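Local coordinates for protein exocyst complex component EXO70 (Saccharomyces cerevisiae, PDB 2B1E) that serves as a subunit of the exocyst, which tethers secretory vesicles to sites of exocytosis, and plays a role in assembling that complex, at residues 10-16 with 62-68; 348-352 with 397-401; 380-384 with 452-456. All blocks are in the same frame, centred on the assembly; numbering follows the deposited sequence.

Contact 1: residues 10-16 with 62-68; sequences NSVASVK and REENSEF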
loop_
_atom_site.group_PDB
_atom_site.type_symbol
_atom_site.label_atom_id
_atom_site.label_comp_id
_atom_site.label_asym_id
_atom_site.label_seq_id
_atom_site.Cartn_x
_atom_site.Cartn_y
_atom_site.Cartn_z
ATOM N N ASN A 10 55.039 -28.470 39.714
ATOM C CA ASN A 10 55.742 -28.448 38.433
ATOM C C ASN A 10 57.126 -27.798 38.413
ATOM O O ASN A 10 58.039 -28.314 37.769
ATOM C CB ASN A 10 54.889 -27.753 37.367
ATOM C CG ASN A 10 53.573 -28.465 37.105
ATOM O OD1 ASN A 10 53.432 -29.660 37.375
ATOM N ND2 ASN A 10 52.601 -27.732 36.556
ATOM N N SER A 11 57.287 -26.669 39.098
ATOM C CA SER A 11 58.562 -25.961 39.058
ATOM C C SER A 11 59.762 -26.742 39.576
ATOM O O SER A 11 60.897 -26.454 39.201
ATOM C CB SER A 11 58.456 -24.619 39.796
ATOM O OG SER A 11 58.382 -24.804 41.190
ATOM N N VAL A 12 59.530 -27.734 40.426
ATOM C CA VAL A 12 60.646 -28.507 40.949
ATOM C C VAL A 12 60.526 -30.002 40.668
ATOM O O VAL A 12 61.221 -30.816 41.280
ATOM C CB VAL A 12 60.825 -28.267 42.467
ATOM C CG1 VAL A 12 61.196 -26.808 42.715
ATOM C CG2 VAL A 12 59.556 -28.620 43.212
ATOM N N ALA A 13 59.653 -30.363 39.731
ATOM C CA ALA A 13 59.467 -31.768 39.379
ATOM C C ALA A 13 60.399 -32.151 38.234
ATOM O O ALA A 13 60.723 -31.326 37.381
ATOM C CB ALA A 13 58.012 -32.030 38.979
ATOM N N SER A 14 60.831 -33.404 38.220
ATOM C CA SER A 14 61.709 -33.880 37.163
ATOM C C SER A 14 60.905 -34.080 35.881
ATOM O O SER A 14 59.680 -34.242 35.913
ATOM C CB SER A 14 62.346 -35.211 37.571
ATOM O OG SER A 14 61.344 -36.167 37.890
ATOM N N VAL A 15 61.590 -34.068 34.746
ATOM C CA VAL A 15 60.898 -34.292 33.487
ATOM C C VAL A 15 60.270 -35.687 33.528
ATOM O O VAL A 15 59.179 -35.902 33.010
ATOM C CB VAL A 15 61.856 -34.199 32.298
ATOM C CG1 VAL A 15 61.149 -34.677 31.022
ATOM C CG2 VAL A 15 62.320 -32.757 32.136
ATOM N N LYS A 16 60.962 -36.628 34.157
ATOM C CA LYS A 16 60.446 -37.989 34.263
ATOM C C LYS A 16 59.102 -37.989 34.977
ATOM O O LYS A 16 58.137 -38.580 34.497
ATOM C CB LYS A 16 61.441 -38.876 35.011
ATOM C CG LYS A 16 60.964 -40.295 35.280
ATOM C CD LYS A 16 62.144 -41.162 35.714
ATOM C CE LYS A 16 61.710 -42.545 36.163
ATOM N NZ LYS A 16 60.946 -42.497 37.442
ATOM N N ARG A 62 65.633 -25.806 33.203
ATOM C CA ARG A 62 65.419 -26.942 32.306
ATOM C C ARG A 62 66.492 -26.994 31.219
ATOM O O ARG A 62 66.661 -26.039 30.456
ATOM C CB ARG A 62 64.035 -26.840 31.654
ATOM C CG ARG A 62 62.869 -26.733 32.645
ATOM C CD ARG A 62 62.644 -28.027 33.386
ATOM N NE ARG A 62 61.532 -27.953 34.331
ATOM C CZ ARG A 62 61.152 -28.965 35.102
ATOM N NH1 ARG A 62 61.792 -30.124 35.030
ATOM N NH2 ARG A 62 60.149 -28.818 35.956
ATOM N N GLU A 63 67.200 -28.117 31.139
ATOM C CA GLU A 63 68.257 -28.290 30.147
ATOM C C GLU A 63 67.698 -28.656 28.774
ATOM O O GLU A 63 66.681 -29.345 28.669
ATOM C CB GLU A 63 69.238 -29.376 30.607
ATOM C CG GLU A 63 69.999 -29.052 31.890
ATOM C CD GLU A 63 70.775 -27.739 31.802
ATOM O OE1 GLU A 63 71.229 -27.386 30.693
ATOM O OE2 GLU A 63 70.945 -27.066 32.843
ATOM N N GLU A 64 68.363 -28.190 27.721
ATOM C CA GLU A 64 67.932 -28.466 26.353
ATOM C C GLU A 64 68.402 -29.846 25.894
ATOM O O GLU A 64 69.401 -29.958 25.187
ATOM C CB GLU A 64 68.489 -27.407 25.389
ATOM C CG GLU A 64 68.096 -25.962 25.703
ATOM C CD GLU A 64 66.617 -25.683 25.499
ATOM O OE1 GLU A 64 65.918 -26.529 24.908
ATOM O OE2 GLU A 64 66.155 -24.606 25.920
ATOM N N ASN A 65 67.701 -30.897 26.316
ATOM C CA ASN A 65 68.042 -32.257 25.907
ATOM C C ASN A 65 66.786 -32.928 25.347
ATOM O O ASN A 65 65.700 -32.369 25.448
ATOM C CB ASN A 65 68.615 -33.057 27.085
ATOM C CG ASN A 65 67.774 -32.938 28.338
ATOM O OD1 ASN A 65 66.555 -33.063 28.294
ATOM N ND2 ASN A 65 68.429 -32.703 29.468
ATOM N N SER A 66 66.935 -34.115 24.761
ATOM C CA SER A 66 65.803 -34.811 24.158
ATOM C C SER A 66 64.681 -35.095 25.126
ATOM O O SER A 66 63.522 -35.107 24.736
ATOM C CB SER A 66 66.244 -36.126 23.498
ATOM O OG SER A 66 66.747 -37.042 24.452
ATOM N N GLU A 67 65.014 -35.315 26.389
ATOM C CA GLU A 67 63.982 -35.600 27.377
ATOM C C GLU A 67 63.052 -34.401 27.520
ATOM O O GLU A 67 61.828 -34.533 27.489
ATOM C CB GLU A 67 64.633 -35.931 28.714
ATOM C CG GLU A 67 63.661 -36.289 29.806
ATOM C CD GLU A 67 64.347 -36.443 31.140
ATOM O OE1 GLU A 67 65.142 -35.544 31.498
ATOM O OE2 GLU A 67 64.086 -37.456 31.826
ATOM N N PHE A 68 63.643 -33.220 27.669
ATOM C CA PHE A 68 62.874 -31.988 27.816
ATOM C C PHE A 68 62.097 -31.672 26.535
ATOM O O PHE A 68 60.914 -31.329 26.573
ATOM C CB PHE A 68 63.833 -30.835 28.144
ATOM C CG PHE A 68 63.165 -29.506 28.277
ATOM C CD1 PHE A 68 62.100 -29.334 29.157
ATOM C CD2 PHE A 68 63.614 -28.413 27.546
ATOM C CE1 PHE A 68 61.492 -28.092 29.308
ATOM C CE2 PHE A 68 63.014 -27.164 27.690
ATOM C CZ PHE A 68 61.952 -27.005 28.574
HETATM O O HOH W 1 64.021 -36.537 34.568
#
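The guanidinium of Arg62 meets the 10-16 backbone edge-on. Ala13 O lies close to its plane and accepts from both terminal nitrogens, at 2.8 Å from Arg62 NH1 and 2.9 Å from Arg62 NH2. Asn10 O lies 2.8 Å from Arg62 NH2, in line with the CZ-NH2 bond and between its two N-H directions, so it makes no hydrogen bond. The Phe68 ring carries Arg62 CB over one face, 3.6 Å above its plane and displaced from the ring centre. Glu64 OE1 is at the ring edge and bonds His69.

Val15 points at helix 66-94. With CG1 anti to the backbone N (chi1 170°), it packs along the Glu67 side chain, Val15 CB 3.5 Å from Glu67 CD. With an alanine here, the two methyls go, and Glu67 would probably lose most of its apolar cover and be freer to turn. A water accepts from Lys16 N at 3.1 Å and donates to Glu67 OE2 at 2.9 Å.

Both helices begin with a side-chain N-cap: Ser14 OG to Asp17 N, and Asn65 OD1 from Phe68 N at 3.0 Å. The contact joins the capped starts of helices 15-30 and 66-94, in the N-terminal part of the helical rod.

Contact 2: residues 348-352 with 397-401; sequences KEKEY and PDVAN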
loop_
_atom_site.group_PDB
_atom_site.type_symbol
_atom_site.label_atom_id
_atom_site.label_comp_id
_atom_site.label_asym_id
_atom_site.label_seq_id
_atom_site.Cartn_x
_atom_site.Cartn_y
_atom_site.Cartn_z
ATOM N N LYS A 348 -5.922 22.347 -12.298
ATOM C CA LYS A 348 -6.733 23.549 -12.122
ATOM C C LYS A 348 -7.829 23.350 -11.076
ATOM O O LYS A 348 -8.686 22.471 -11.209
ATOM C CB LYS A 348 -7.342 23.958 -13.464
ATOM C CG LYS A 348 -6.297 24.285 -14.526
ATOM C CD LYS A 348 -6.939 24.694 -15.841
ATOM C CE LYS A 348 -5.887 25.090 -16.878
ATOM N NZ LYS A 348 -5.101 26.294 -16.474
ATOM N N GLU A 349 -7.787 24.182 -10.039
ATOM C CA GLU A 349 -8.737 24.129 -8.927
ATOM C C GLU A 349 -10.205 23.985 -9.310
ATOM O O GLU A 349 -10.902 23.111 -8.792
ATOM C CB GLU A 349 -8.580 25.370 -8.045
ATOM C CG GLU A 349 -7.247 25.452 -7.326
ATOM C CD GLU A 349 -7.048 26.773 -6.607
ATOM O OE1 GLU A 349 -6.015 26.922 -5.921
ATOM O OE2 GLU A 349 -7.919 27.662 -6.732
ATOM N N LYS A 350 -10.677 24.843 -10.209
ATOM C CA LYS A 350 -12.077 24.803 -10.609
ATOM C C LYS A 350 -12.512 23.423 -11.071
ATOM O O LYS A 350 -13.700 23.111 -11.046
ATOM C CB LYS A 350 -12.364 25.826 -11.715
ATOM C CG LYS A 350 -12.080 25.352 -13.135
ATOM C CD LYS A 350 -12.887 26.180 -14.142
ATOM C CE LYS A 350 -12.734 25.659 -15.569
ATOM N NZ LYS A 350 -13.666 26.340 -16.524
ATOM N N GLU A 351 -11.548 22.602 -11.484
ATOM C CA GLU A 351 -11.828 21.248 -11.958
ATOM C C GLU A 351 -11.952 20.192 -10.861
ATOM O O GLU A 351 -12.082 18.999 -11.153
ATOM C CB GLU A 351 -10.753 20.805 -12.950
ATOM C CG GLU A 351 -10.956 21.343 -14.351
ATOM C CD GLU A 351 -9.911 20.840 -15.327
ATOM O OE1 GLU A 351 -9.561 19.641 -15.273
ATOM O OE2 GLU A 351 -9.450 21.643 -16.162
ATOM N N TYR A 352 -11.898 20.618 -9.603
ATOM C CA TYR A 352 -12.022 19.675 -8.497
ATOM C C TYR A 352 -13.090 20.155 -7.535
ATOM O O TYR A 352 -13.440 21.332 -7.529
ATOM C CB TYR A 352 -10.689 19.505 -7.766
ATOM C CG TYR A 352 -9.587 18.984 -8.657
ATOM C CD1 TYR A 352 -8.855 19.848 -9.465
ATOM C CD2 TYR A 352 -9.307 17.619 -8.727
ATOM C CE1 TYR A 352 -7.875 19.372 -10.322
ATOM C CE2 TYR A 352 -8.327 17.131 -9.583
ATOM C CZ TYR A 352 -7.616 18.017 -10.378
ATOM O OH TYR A 352 -6.649 17.548 -11.234
ATOM N N PRO A 397 -12.615 23.805 -24.895
ATOM C CA PRO A 397 -13.532 23.333 -23.854
ATOM C C PRO A 397 -13.553 24.230 -22.623
ATOM O O PRO A 397 -12.525 24.777 -22.226
ATOM C CB PRO A 397 -12.996 21.941 -23.533
ATOM C CG PRO A 397 -12.461 21.488 -24.863
ATOM C CD PRO A 397 -11.713 22.723 -25.323
ATOM N N ASP A 398 -14.735 24.391 -22.037
ATOM C CA ASP A 398 -14.885 25.178 -20.822
ATOM C C ASP A 398 -15.606 24.269 -19.839
ATOM O O ASP A 398 -16.821 24.342 -19.676
ATOM C CB ASP A 398 -15.693 26.454 -21.085
ATOM C CG ASP A 398 -15.866 27.298 -19.831
ATOM O OD1 ASP A 398 -15.053 27.134 -18.895
ATOM O OD2 ASP A 398 -16.800 28.126 -19.779
ATOM N N VAL A 399 -14.841 23.391 -19.200
ATOM C CA VAL A 399 -15.390 22.424 -18.262
ATOM C C VAL A 399 -15.731 23.016 -16.905
ATOM O O VAL A 399 -15.252 24.097 -16.541
ATOM C CB VAL A 399 -14.411 21.243 -18.030
ATOM C CG1 VAL A 399 -14.087 20.562 -19.359
ATOM C CG2 VAL A 399 -13.133 21.744 -17.345
ATOM N N ALA A 400 -16.553 22.283 -16.160
ATOM C CA ALA A 400 -16.970 22.687 -14.827
ATOM C C ALA A 400 -17.589 24.070 -14.819
ATOM O O ALA A 400 -17.356 24.855 -13.904
ATOM C CB ALA A 400 -15.783 22.644 -13.875
ATOM N N ASN A 401 -18.368 24.381 -15.841
ATOM C CA ASN A 401 -19.012 25.680 -15.898
ATOM C C ASN A 401 -20.429 25.559 -16.432
ATOM O O ASN A 401 -20.653 25.604 -17.634
ATOM C CB ASN A 401 -18.200 26.645 -16.765
ATOM C CG ASN A 401 -18.843 28.016 -16.863
ATOM O OD1 ASN A 401 -19.761 28.335 -16.100
ATOM N ND2 ASN A 401 -18.358 28.840 -17.792
HETATM O O HOH W 2 -12.169 24.492 -19.064
#
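Lys350 runs its side chain out to the oxygen of Val399, with Lys350 CE 3.1 Å from Val399 O, and meets it nearly end-on. Its CG lies between the backbone N and the carbonyl carbon (chi1 85°), and the chain beyond is extended. This carries the ammonium from the short 3-10 turn 349-351 across to the 397-401 loop. There Lys350 NZ donates to Val399 O at 2.7 Å, in the carbonyl plane. The same nitrogen forms a salt bridge with Asp398 OD1 at 2.9 Å. The lysine and aspartate side chains meet at about a right angle. A water adds a third, weak link to Lys350 NZ. That water is held more firmly by the loop itself, accepting from Val399 N at 2.9 Å and donating to Pro397 O.

The other carboxylate oxygen of Asp398 has a partner of its own. Asn401 ND2 donates to Asp398 OD2 at 2.6 Å, on the syn side and 28° out of the carboxylate plane. Lysine and asparagine therefore hold the two oxygens and limit rotation of the group.

The remaining packing is small. Glu351 CG rests on Val399 CG2 at 3.7 Å, and the Glu351 carboxylate goes on to a salt bridge with Arg385. The Ala400 methyl, CB, lies against Lys350 O at 3.5 Å. Val399 and Glu351 both touch Val381, so the contact sits over helix 364-391. It joins the loop before that helix to the loop after it.

The chemistry is mostly polar and lies at the surface. One lysine ties together a backbone carbonyl and a carboxylate of the same loop. Its positive charge probably favours the ionised form of Asp398, and the two bonds would help fix the loop against the 3-10 turn.

Contact 3: residues 380-384 with 452-456; sequences AVNLE and YISYM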
loop_
_atom_site.group_PDB
_atom_site.type_symbol
_atom_site.label_atom_id
_atom_site.label_comp_id
_atom_site.label_asym_id
_atom_site.label_seq_id
_atom_site.Cartn_x
_atom_site.Cartn_y
_atom_site.Cartn_z
ATOM N N ALA A 380 -14.919 12.559 -14.232
ATOM C CA ALA A 380 -16.021 13.402 -14.673
ATOM C C ALA A 380 -15.578 14.540 -15.590
ATOM O O ALA A 380 -16.123 14.700 -16.682
ATOM C CB ALA A 380 -16.776 13.964 -13.458
ATOM N N VAL A 381 -14.593 15.325 -15.157
ATOM C CA VAL A 381 -14.126 16.457 -15.955
ATOM C C VAL A 381 -13.506 16.029 -17.289
ATOM O O VAL A 381 -13.740 16.661 -18.315
ATOM C CB VAL A 381 -13.109 17.331 -15.163
ATOM C CG1 VAL A 381 -11.814 16.575 -14.951
ATOM C CG2 VAL A 381 -12.848 18.634 -15.907
ATOM N N ASN A 382 -12.715 14.961 -17.285
ATOM C CA ASN A 382 -12.106 14.489 -18.528
ATOM C C ASN A 382 -13.148 13.923 -19.491
ATOM O O ASN A 382 -13.029 14.082 -20.707
ATOM C CB ASN A 382 -11.016 13.474 -18.221
ATOM C CG ASN A 382 -9.709 14.150 -17.878
ATOM O OD1 ASN A 382 -8.930 14.488 -18.770
ATOM N ND2 ASN A 382 -9.477 14.384 -16.588
ATOM N N LEU A 383 -14.173 13.267 -18.959
ATOM C CA LEU A 383 -15.232 12.784 -19.831
ATOM C C LEU A 383 -15.944 14.019 -20.386
ATOM O O LEU A 383 -16.386 14.022 -21.533
ATOM C CB LEU A 383 -16.240 11.927 -19.072
ATOM C CG LEU A 383 -15.857 10.474 -18.805
ATOM C CD1 LEU A 383 -16.939 9.808 -17.980
ATOM C CD2 LEU A 383 -15.648 9.743 -20.132
ATOM N N GLU A 384 -16.058 15.067 -19.571
ATOM C CA GLU A 384 -16.718 16.296 -20.019
ATOM C C GLU A 384 -15.895 16.971 -21.108
ATOM O O GLU A 384 -16.434 17.409 -22.133
ATOM C CB GLU A 384 -16.906 17.304 -18.876
ATOM C CG GLU A 384 -17.977 18.336 -19.232
ATOM C CD GLU A 384 -17.876 19.649 -18.471
ATOM O OE1 GLU A 384 -17.568 19.646 -17.255
ATOM O OE2 GLU A 384 -18.125 20.691 -19.107
ATOM N N TYR A 452 -23.503 18.783 -12.666
ATOM C CA TYR A 452 -24.075 18.269 -13.900
ATOM C C TYR A 452 -25.598 18.258 -13.907
ATOM O O TYR A 452 -26.220 18.228 -14.972
ATOM C CB TYR A 452 -23.449 16.898 -14.224
ATOM C CG TYR A 452 -21.971 17.072 -14.502
ATOM C CD1 TYR A 452 -21.540 17.759 -15.639
ATOM C CD2 TYR A 452 -21.009 16.701 -13.560
ATOM C CE1 TYR A 452 -20.200 18.090 -15.824
ATOM C CE2 TYR A 452 -19.659 17.024 -13.741
ATOM C CZ TYR A 452 -19.264 17.723 -14.871
ATOM O OH TYR A 452 -17.937 18.087 -15.039
ATOM N N ILE A 453 -26.208 18.299 -12.724
ATOM C CA ILE A 453 -27.661 18.401 -12.657
ATOM C C ILE A 453 -27.876 19.823 -13.166
ATOM O O ILE A 453 -28.759 20.092 -13.975
ATOM C CB ILE A 453 -28.183 18.312 -11.203
ATOM C CG1 ILE A 453 -28.157 16.856 -10.723
ATOM C CG2 ILE A 453 -29.589 18.908 -11.114
ATOM C CD1 ILE A 453 -28.194 16.705 -9.187
ATOM N N SER A 454 -27.027 20.733 -12.692
ATOM C CA SER A 454 -27.105 22.131 -13.097
ATOM C C SER A 454 -26.924 22.272 -14.619
ATOM O O SER A 454 -27.587 23.095 -15.251
ATOM C CB SER A 454 -26.058 22.958 -12.339
ATOM O OG SER A 454 -26.423 24.329 -12.344
ATOM N N TYR A 455 -26.031 21.479 -15.208
ATOM C CA TYR A 455 -25.848 21.514 -16.665
ATOM C C TYR A 455 -27.195 21.212 -17.345
ATOM O O TYR A 455 -27.575 21.876 -18.304
ATOM C CB TYR A 455 -24.825 20.461 -17.126
ATOM C CG TYR A 455 -23.390 20.947 -17.225
ATOM C CD1 TYR A 455 -22.771 21.570 -16.149
ATOM C CD2 TYR A 455 -22.638 20.739 -18.384
ATOM C CE1 TYR A 455 -21.455 21.974 -16.208
ATOM C CE2 TYR A 455 -21.297 21.142 -18.454
ATOM C CZ TYR A 455 -20.719 21.763 -17.358
ATOM O OH TYR A 455 -19.409 22.198 -17.396
ATOM N N MET A 456 -27.913 20.211 -16.839
ATOM C CA MET A 456 -29.204 19.825 -17.422
ATOM C C MET A 456 -30.324 20.841 -17.202
ATOM O O MET A 456 -31.252 20.924 -17.998
ATOM C CB MET A 456 -29.668 18.455 -16.878
ATOM C CG MET A 456 -28.834 17.255 -17.349
ATOM S SD MET A 456 -29.605 15.628 -17.020
ATOM C CE MET A 456 -29.784 15.712 -15.279
#
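Glu384 reaches out from helix 364-391 and places its carboxylate before the hydroxyls of two tyrosines of helix 440-473. Tyr452 OH donates to Glu384 OE1 at 2.7 Å, on the anti side of that oxygen. Tyr455 OH donates to Glu384 OE2 at 2.6 Å, from above the carboxylate plane and 36° out of it. Both tyrosine rings stand nearly perpendicular to the carboxylate, and its oxygens lie at the ring edges. Glu384 CG leaves CB anti to the backbone N (chi1 -161°), and the extended chain beyond it spans the gap to the tyrosines.

Each carboxylate oxygen has a second donor. Glu384 OE1 also accepts from Ala400 N, and Glu384 OE2 from Gln388 NE2, one turn further along the same helix. Four donors thus hold this buried group. Tyr455 OH is used twice, giving its proton to the glutamate and taking a bond from Asn401 N.

Tyr452 lies on one face of the Tyr455 ring, with Tyr452 CD1 3.9 Å above the plane of that ring and over its centre. Ala380 CB adds an apolar touch to Tyr452 CE2 at 4.2 Å. Helix 410-429 covers part of the site, with Ile413 against Glu384 and Ile417 against Tyr452.

The two short helix segments run in broadly the same direction, 33° apart, but their axes come no closer than 13.8 Å. Long side chains bridge this distance in place of close backbone packing.

All the touching residues are buried. The donors to the carboxylate are neutral hydroxyl, amide and peptide groups. Together they would probably let Glu384 stay ionised inside the helical bundle without a direct counter-ion among them, its charge spread over four hydrogen bonds.

Contacts 2 and 3 form one connected cluster, with centres 10 Å apart. The 397-401 loop of contact 2 supplies two backbone N-H groups to contact 3: Ala400 N is 3.0 Å from Glu384 OE1 and Asn401 N 2.9 Å from Tyr455 OH, both probable hydrogen bonds. Contact 2 is the surface layer and contact 3 the buried layer beneath it. Their segments alternate along the chain, all in the C-terminal Exo70 region. Contact 1 is separate. It belongs to the N-terminal region, and both its segments come earlier in the chain than any of the others. Its centre is 105 Å from that of contact 2 and 108 Å from that of contact 3, on the opposite side of the chain's centre. This separation reflects the elongated, helical rod.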